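PDB 6OV6: C24 protein, which is of unknown function but probably forms the receptor-binding tip of a long tail fibre of a temperate bacteriophage, and binds manganese. Local coordinates for residues G147-L150 with T154-T157; S163-Y168 with L270-Y275. One frame throughout, in Å; residues are numbered along the deposited sequence.

Interaction 1 of 2, residues G147-L150 with T154-T157; sequences GWQL and TNGT
A type I' beta turn, Thr154 to Thr157, lies beside strand 148-150, an outer strand of its three-stranded sheet within the chain, and is met by the outstretched side chain of Gln149. Asn155 and Gly156 occupy the two central positions, both with positive phi, and the turn is closed by the backbone bond from Thr157 N to Thr154 O (3.1 Å). That same carbonyl oxygen takes a second bond from Thr157 OG1 at 2.7 Å, on a lone pair in the carbonyl plane. A chi1 of 67° turns the Thr157 hydroxyl back to the carbonyl of Thr154.

Gln149 leaves the strand toward the turn and runs extended beyond CG. Its NE2 is held chiefly by the carbonyl of the next residue, Leu150 O, at 3.0 Å and nearly straight (169°), with the acceptor in the amide plane. This bond fixes the rotation of the amide, and NE2 then also reaches Thr154 O in a weak bond of 3.4 Å. The methyl CG2 of Thr157 approaches from the opposite direction, 3.6 Å from Gln149 NE2. On the oxygen side, Gln149 OE1 lies 3.5 Å from Asn155 CB. The hydroxyl of Thr154 is engaged by Asp152 OD1, within the three-residue connection. Thr157 also packs on Ile274 of the central strand 267-275. The contact is thus a surface arrangement in which a glutamine on an outer strand packs against, and bonds weakly to, a type I' turn, whose Asn-Gly pair is the classic sequence for its central positions.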
ATOM      1  N   GLY A 147     -19.220   9.511 -15.201  1.00 30.35           N
ATOM      2  CA  GLY A 147     -18.546   8.409 -15.881  1.00 30.41           C
ATOM      3  C   GLY A 147     -17.669   7.593 -14.947  1.00 32.06           C
ATOM      4  O   GLY A 147     -17.204   6.519 -15.317  1.00 31.98           O
ATOM      5  N   TRP A 148     -17.449   8.091 -13.737  1.00 30.72           N
ATOM      6  CA  TRP A 148     -16.617   7.417 -12.725  1.00 30.21           C
ATOM      7  C   TRP A 148     -17.478   6.828 -11.615  1.00 34.51           C
ATOM      8  O   TRP A 148     -18.561   7.351 -11.338  1.00 33.87           O
ATOM      9  CB  TRP A 148     -15.604   8.408 -12.111  1.00 28.29           C
ATOM     10  CG  TRP A 148     -14.586   8.929 -13.083  1.00 28.17           C
ATOM     11  CD1 TRP A 148     -14.758   9.927 -14.003  1.00 30.72           C
ATOM     12  CD2 TRP A 148     -13.208   8.531 -13.175  1.00 27.11           C
ATOM     13  NE1 TRP A 148     -13.584  10.144 -14.692  1.00 29.21           N
ATOM     14  CE2 TRP A 148     -12.617   9.297 -14.204  1.00 30.47           C
ATOM     15  CE3 TRP A 148     -12.409   7.597 -12.472  1.00 27.07           C
ATOM     16  CZ2 TRP A 148     -11.262   9.162 -14.552  1.00 29.43           C
ATOM     17  CZ3 TRP A 148     -11.084   7.432 -12.841  1.00 27.61           C
ATOM     18  CH2 TRP A 148     -10.518   8.206 -13.868  1.00 28.24           C
ATOM     19  N   GLN A 149     -16.961   5.802 -10.926  1.00 29.30           N
ATOM     20  CA  GLN A 149     -17.631   5.224  -9.765  1.00 29.42           C
ATOM     21  C   GLN A 149     -16.578   4.680  -8.808  1.00 33.33           C
ATOM     22  O   GLN A 149     -15.447   4.422  -9.214  1.00 30.41           O
ATOM     23  CB  GLN A 149     -18.608   4.093 -10.163  1.00 30.31           C
ATOM     24  CG  GLN A 149     -17.947   2.791 -10.596  1.00 32.25           C
ATOM     25  CD  GLN A 149     -18.921   1.644 -10.580  1.00 48.39           C
ATOM     26  OE1 GLN A 149     -19.715   1.463 -11.514  1.00 38.93           O
ATOM     27  NE2 GLN A 149     -18.848   0.821  -9.539  1.00 35.21           N
ATOM     28  N   LEU A 150     -16.992   4.424  -7.571  1.00 31.52           N
ATOM     29  CA  LEU A 150     -16.159   3.813  -6.544  1.00 31.96           C
ATOM     30  C   LEU A 150     -15.861   2.357  -6.956  1.00 34.89           C
ATOM     31  O   LEU A 150     -16.731   1.684  -7.528  1.00 35.28           O
ATOM     32  CB  LEU A 150     -16.977   3.851  -5.242  1.00 33.09           C
ATOM     33  CG  LEU A 150     -16.240   3.832  -3.906  1.00 39.85           C
ATOM     34  CD1 LEU A 150     -15.383   5.109  -3.708  1.00 40.05           C
ATOM     35  CD2 LEU A 150     -17.237   3.671  -2.765  1.00 43.49           C
ATOM     36  N   THR A 154     -19.453  -3.528  -7.679  1.00 37.86           N
ATOM     37  CA  THR A 154     -20.608  -3.369  -8.597  1.00 38.16           C
ATOM     38  C   THR A 154     -20.111  -3.051 -10.022  1.00 43.63           C
ATOM     39  O   THR A 154     -19.009  -2.512 -10.181  1.00 42.47           O
ATOM     40  CB  THR A 154     -21.573  -2.268  -8.094  1.00 43.91           C
ATOM     41  OG1 THR A 154     -20.996  -0.963  -8.248  1.00 41.43           O
ATOM     42  CG2 THR A 154     -22.031  -2.480  -6.657  1.00 42.09           C
ATOM     43  N   ASN A 155     -20.922  -3.381 -11.058  1.00 39.75           N
ATOM     44  CA  ASN A 155     -20.613  -3.116 -12.476  1.00 39.44           C
ATOM     45  C   ASN A 155     -19.269  -3.674 -12.930  1.00 43.10           C
ATOM     46  O   ASN A 155     -18.540  -3.021 -13.686  1.00 43.37           O
ATOM     47  CB  ASN A 155     -20.751  -1.615 -12.824  1.00 41.16           C
ATOM     48  CG  ASN A 155     -22.094  -1.008 -12.468  1.00 63.02           C
ATOM     49  OD1 ASN A 155     -22.164  -0.088 -11.664  1.00 53.85           O
ATOM     50  ND2 ASN A 155     -23.202  -1.536 -13.013  1.00 56.51           N
ATOM     51  N   GLY A 156     -18.961  -4.878 -12.450  1.00 39.39           N
ATOM     52  CA  GLY A 156     -17.739  -5.602 -12.764  1.00 38.57           C
ATOM     53  C   GLY A 156     -16.461  -5.027 -12.162  1.00 38.86           C
ATOM     54  O   GLY A 156     -15.372  -5.473 -12.522  1.00 38.07           O
ATOM     55  N   THR A 157     -16.571  -4.065 -11.244  1.00 34.14           N
ATOM     56  CA  THR A 157     -15.379  -3.441 -10.616  1.00 32.81           C
ATOM     57  C   THR A 157     -14.817  -4.310  -9.505  1.00 36.27           C
ATOM     58  O   THR A 157     -15.524  -5.162  -8.954  1.00 35.04           O
ATOM     59  CB  THR A 157     -15.689  -2.018 -10.059  1.00 34.56           C
ATOM     60  OG1 THR A 157     -16.598  -2.055  -8.957  1.00 30.85           O
ATOM     61  CG2 THR A 157     -16.198  -1.055 -11.109  1.00 31.62           C
TER

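Interaction 2 of 2, residues S163-Y168 with L270-Y275; sequences SFIVGY and LAYIIY
One water joins the two strands, held 2.7 Å from Tyr272 OH and accepting from Ile165 N at 2.9 Å. It thus bridges the backbone N-H of Ile165 and the phenol of Tyr272, and the Ile165 and Tyr272 side chains also touch directly. The two side chains run past one another in opposite directions. CG1 of Ile165 sits against the phenol end of the tyrosine, 3.4 Å from Tyr272 OH and 3.6 Å from Tyr272 CZ, and CD1 lies over one face of the ring. Because CG1 is anti to the carbonyl carbon and beside the backbone N (chi1 -51°), this branch lies on the tyrosine side together with the amide that holds the water. Ser163 O comes in obliquely to the ring, at 4.3 Å from Tyr272 CE2.

Neighbouring subunits complete the surroundings: residues 164-167 pair in a parallel ladder with a strand of the third subunit, and Tyr272 also packs on Leu136 of that chain and on Ile165 of the second subunit. This buried, water-bridged apolar packing belongs to the interior of a trimer whose sheets continue from chain to chain, consistent with the intertwined trimers of phage tail-fibre tips.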
ATOM      1  N   SER A 163      -9.226  -1.811   1.667  1.00 26.32           N
ATOM      2  CA  SER A 163      -8.036  -2.607   1.353  1.00 25.17           C
ATOM      3  C   SER A 163      -6.760  -1.789   1.160  1.00 24.18           C
ATOM      4  O   SER A 163      -6.799  -0.660   0.703  1.00 23.13           O
ATOM      5  CB  SER A 163      -8.274  -3.449   0.095  1.00 30.28           C
ATOM      6  OG  SER A 163      -9.086  -4.582   0.365  1.00 31.70           O
ATOM      7  N   PHE A 164      -5.627  -2.428   1.455  1.00 23.06           N
ATOM      8  CA  PHE A 164      -4.262  -1.971   1.156  1.00 22.10           C
ATOM      9  C   PHE A 164      -3.903  -2.691  -0.132  1.00 25.99           C
ATOM     10  O   PHE A 164      -4.044  -3.906  -0.216  1.00 26.53           O
ATOM     11  CB  PHE A 164      -3.296  -2.422   2.261  1.00 23.13           C
ATOM     12  CG  PHE A 164      -3.516  -1.641   3.522  1.00 23.27           C
ATOM     13  CD1 PHE A 164      -2.847  -0.429   3.734  1.00 25.53           C
ATOM     14  CD2 PHE A 164      -4.443  -2.073   4.471  1.00 24.72           C
ATOM     15  CE1 PHE A 164      -3.064   0.312   4.910  1.00 26.02           C
ATOM     16  CE2 PHE A 164      -4.683  -1.321   5.638  1.00 27.29           C
ATOM     17  CZ  PHE A 164      -3.988  -0.136   5.850  1.00 25.19           C
ATOM     18  N   ILE A 165      -3.486  -1.969  -1.150  1.00 22.34           N
ATOM     19  CA  ILE A 165      -3.130  -2.648  -2.398  1.00 21.08           C
ATOM     20  C   ILE A 165      -1.749  -3.292  -2.348  1.00 24.09           C
ATOM     21  O   ILE A 165      -0.785  -2.686  -1.872  1.00 24.07           O
ATOM     22  CB  ILE A 165      -3.257  -1.692  -3.645  1.00 22.49           C
ATOM     23  CG1 ILE A 165      -4.632  -0.985  -3.708  1.00 24.12           C
ATOM     24  CG2 ILE A 165      -2.869  -2.392  -4.953  1.00 21.81           C
ATOM     25  CD1 ILE A 165      -5.907  -1.953  -3.693  1.00 25.24           C
ATOM     26  N   VAL A 166      -1.649  -4.498  -2.902  1.00 21.56           N
ATOM     27  CA  VAL A 166      -0.366  -5.189  -3.069  1.00 21.64           C
ATOM     28  C   VAL A 166      -0.162  -5.507  -4.560  1.00 24.88           C
ATOM     29  O   VAL A 166      -1.118  -5.871  -5.242  1.00 24.31           O
ATOM     30  CB  VAL A 166      -0.233  -6.422  -2.137  1.00 25.70           C
ATOM     31  CG1 VAL A 166      -1.308  -7.478  -2.442  1.00 26.02           C
ATOM     32  CG2 VAL A 166       1.179  -7.007  -2.201  1.00 24.90           C
ATOM     33  N   GLY A 167       1.063  -5.329  -5.051  1.00 22.17           N
ATOM     34  CA  GLY A 167       1.408  -5.599  -6.436  1.00 21.88           C
ATOM     35  C   GLY A 167       1.293  -7.070  -6.822  1.00 26.43           C
ATOM     36  O   GLY A 167       1.822  -7.971  -6.149  1.00 22.96           O
ATOM     37  N   TYR A 168       0.544  -7.315  -7.910  1.00 24.60           N
ATOM     38  CA  TYR A 168       0.428  -8.613  -8.556  1.00 24.41           C
ATOM     39  C   TYR A 168       1.828  -9.164  -8.808  1.00 26.77           C
ATOM     40  O   TYR A 168       2.746  -8.434  -9.219  1.00 24.65           O
ATOM     41  CB  TYR A 168      -0.356  -8.430  -9.887  1.00 25.98           C
ATOM     42  CG  TYR A 168      -0.222  -9.567 -10.864  1.00 28.45           C
ATOM     43  CD1 TYR A 168      -0.967 -10.738 -10.711  1.00 30.86           C
ATOM     44  CD2 TYR A 168       0.633  -9.472 -11.957  1.00 28.95           C
ATOM     45  CE1 TYR A 168      -0.833 -11.802 -11.605  1.00 29.86           C
ATOM     46  CE2 TYR A 168       0.756 -10.519 -12.871  1.00 30.22           C
ATOM     47  CZ  TYR A 168       0.028 -11.687 -12.681  1.00 36.00           C
ATOM     48  OH  TYR A 168       0.133 -12.707 -13.589  1.00 34.83           O
ATOM     49  N   LEU A 270      -7.942   7.064   1.192  1.00 23.78           N
ATOM     50  CA  LEU A 270      -8.271   7.692  -0.086  1.00 23.53           C
ATOM     51  C   LEU A 270      -9.298   6.786  -0.772  1.00 26.23           C
ATOM     52  O   LEU A 270      -9.308   5.575  -0.540  1.00 25.45           O
ATOM     53  CB  LEU A 270      -7.031   7.875  -0.986  1.00 23.21           C
ATOM     54  CG  LEU A 270      -5.921   8.816  -0.491  1.00 25.50           C
ATOM     55  CD1 LEU A 270      -4.751   8.850  -1.495  1.00 24.41           C
ATOM     56  CD2 LEU A 270      -6.437  10.254  -0.283  1.00 23.15           C
ATOM     57  N   ALA A 271     -10.111   7.338  -1.669  1.00 23.06           N
ATOM     58  CA  ALA A 271     -11.052   6.499  -2.387  1.00 23.67           C
ATOM     59  C   ALA A 271     -10.394   5.966  -3.661  1.00 26.26           C
ATOM     60  O   ALA A 271      -9.613   6.671  -4.307  1.00 26.46           O
ATOM     61  CB  ALA A 271     -12.293   7.301  -2.748  1.00 24.81           C
ATOM     62  N   TYR A 272     -10.713   4.726  -4.007  1.00 23.77           N
ATOM     63  CA  TYR A 272     -10.329   4.091  -5.267  1.00 23.83           C
ATOM     64  C   TYR A 272     -11.549   4.222  -6.179  1.00 28.56           C
ATOM     65  O   TYR A 272     -12.634   3.716  -5.857  1.00 28.01           O
ATOM     66  CB  TYR A 272      -9.940   2.626  -5.115  1.00 24.68           C
ATOM     67  CG  TYR A 272      -8.571   2.483  -4.516  1.00 27.51           C
ATOM     68  CD1 TYR A 272      -7.436   2.811  -5.249  1.00 29.20           C
ATOM     69  CD2 TYR A 272      -8.406   2.073  -3.195  1.00 28.47           C
ATOM     70  CE1 TYR A 272      -6.168   2.723  -4.690  1.00 30.11           C
ATOM     71  CE2 TYR A 272      -7.128   1.983  -2.619  1.00 29.80           C
ATOM     72  CZ  TYR A 272      -6.018   2.343  -3.367  1.00 33.25           C
ATOM     73  OH  TYR A 272      -4.749   2.327  -2.852  1.00 34.16           O
ATOM     74  N   ILE A 273     -11.386   4.956  -7.269  1.00 24.83           N
ATOM     75  CA  ILE A 273     -12.473   5.152  -8.238  1.00 23.71           C
ATOM     76  C   ILE A 273     -12.024   4.633  -9.598  1.00 28.65           C
ATOM     77  O   ILE A 273     -10.825   4.471  -9.835  1.00 26.32           O
ATOM     78  CB  ILE A 273     -12.985   6.615  -8.303  1.00 25.93           C
ATOM     79  CG1 ILE A 273     -11.900   7.606  -8.859  1.00 25.00           C
ATOM     80  CG2 ILE A 273     -13.647   7.073  -6.972  1.00 27.86           C
ATOM     81  CD1 ILE A 273     -12.436   9.035  -9.189  1.00 28.92           C
ATOM     82  N   ILE A 274     -12.971   4.410 -10.515  1.00 25.58           N
ATOM     83  CA  ILE A 274     -12.606   3.907 -11.833  1.00 24.69           C
ATOM     84  C   ILE A 274     -13.523   4.490 -12.906  1.00 28.81           C
ATOM     85  O   ILE A 274     -14.683   4.765 -12.636  1.00 28.39           O
ATOM     86  CB  ILE A 274     -12.594   2.355 -11.842  1.00 26.93           C
ATOM     87  CG1 ILE A 274     -11.841   1.765 -13.052  1.00 26.45           C
ATOM     88  CG2 ILE A 274     -13.981   1.739 -11.615  1.00 27.54           C
ATOM     89  CD1 ILE A 274     -11.312   0.409 -12.830  1.00 30.83           C
ATOM     90  N   TYR A 275     -12.986   4.689 -14.090  1.00 26.62           N
ATOM     91  CA  TYR A 275     -13.786   5.209 -15.178  1.00 27.14           C
ATOM     92  C   TYR A 275     -14.537   4.054 -15.863  1.00 31.41           C
ATOM     93  O   TYR A 275     -13.918   3.112 -16.321  1.00 30.72           O
ATOM     94  CB  TYR A 275     -12.920   5.973 -16.171  1.00 28.79           C
ATOM     95  CG  TYR A 275     -13.751   6.600 -17.268  1.00 31.17           C
ATOM     96  CD1 TYR A 275     -14.489   7.755 -17.036  1.00 33.74           C
ATOM     97  CD2 TYR A 275     -13.838   6.011 -18.523  1.00 33.17           C
ATOM     98  CE1 TYR A 275     -15.268   8.328 -18.043  1.00 35.51           C
ATOM     99  CE2 TYR A 275     -14.635   6.565 -19.530  1.00 34.18           C
ATOM    100  CZ  TYR A 275     -15.346   7.719 -19.283  1.00 42.37           C
ATOM    101  OH  TYR A 275     -16.111   8.261 -20.287  1.00 44.04           O
TER
HETATM  102  O   HOH W   1      -3.249   0.915  -1.109  1.00 38.42           O

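Strand 267-275 connects the two contacts, whose centres are about 13 Å apart. It is the middle strand of an antiparallel three-stranded sheet and lies next to strand 148-150, to which it is joined by a probable hydrogen bond between Gln149 O and Ile274 N (2.8 Å); Trp148 CE3 packs 3.4 Å from Tyr275 N. Interaction 1 is a surface contact between outer strand 148-150 and the loop that follows it, whereas interaction 2 is buried where Tyr272 reaches strand 164-167, the next strand after 148-150 in the chain. Both contacts touch the second subunit. Neither is at the manganese site formed with His252 and His254, which lies elsewhere in the chain.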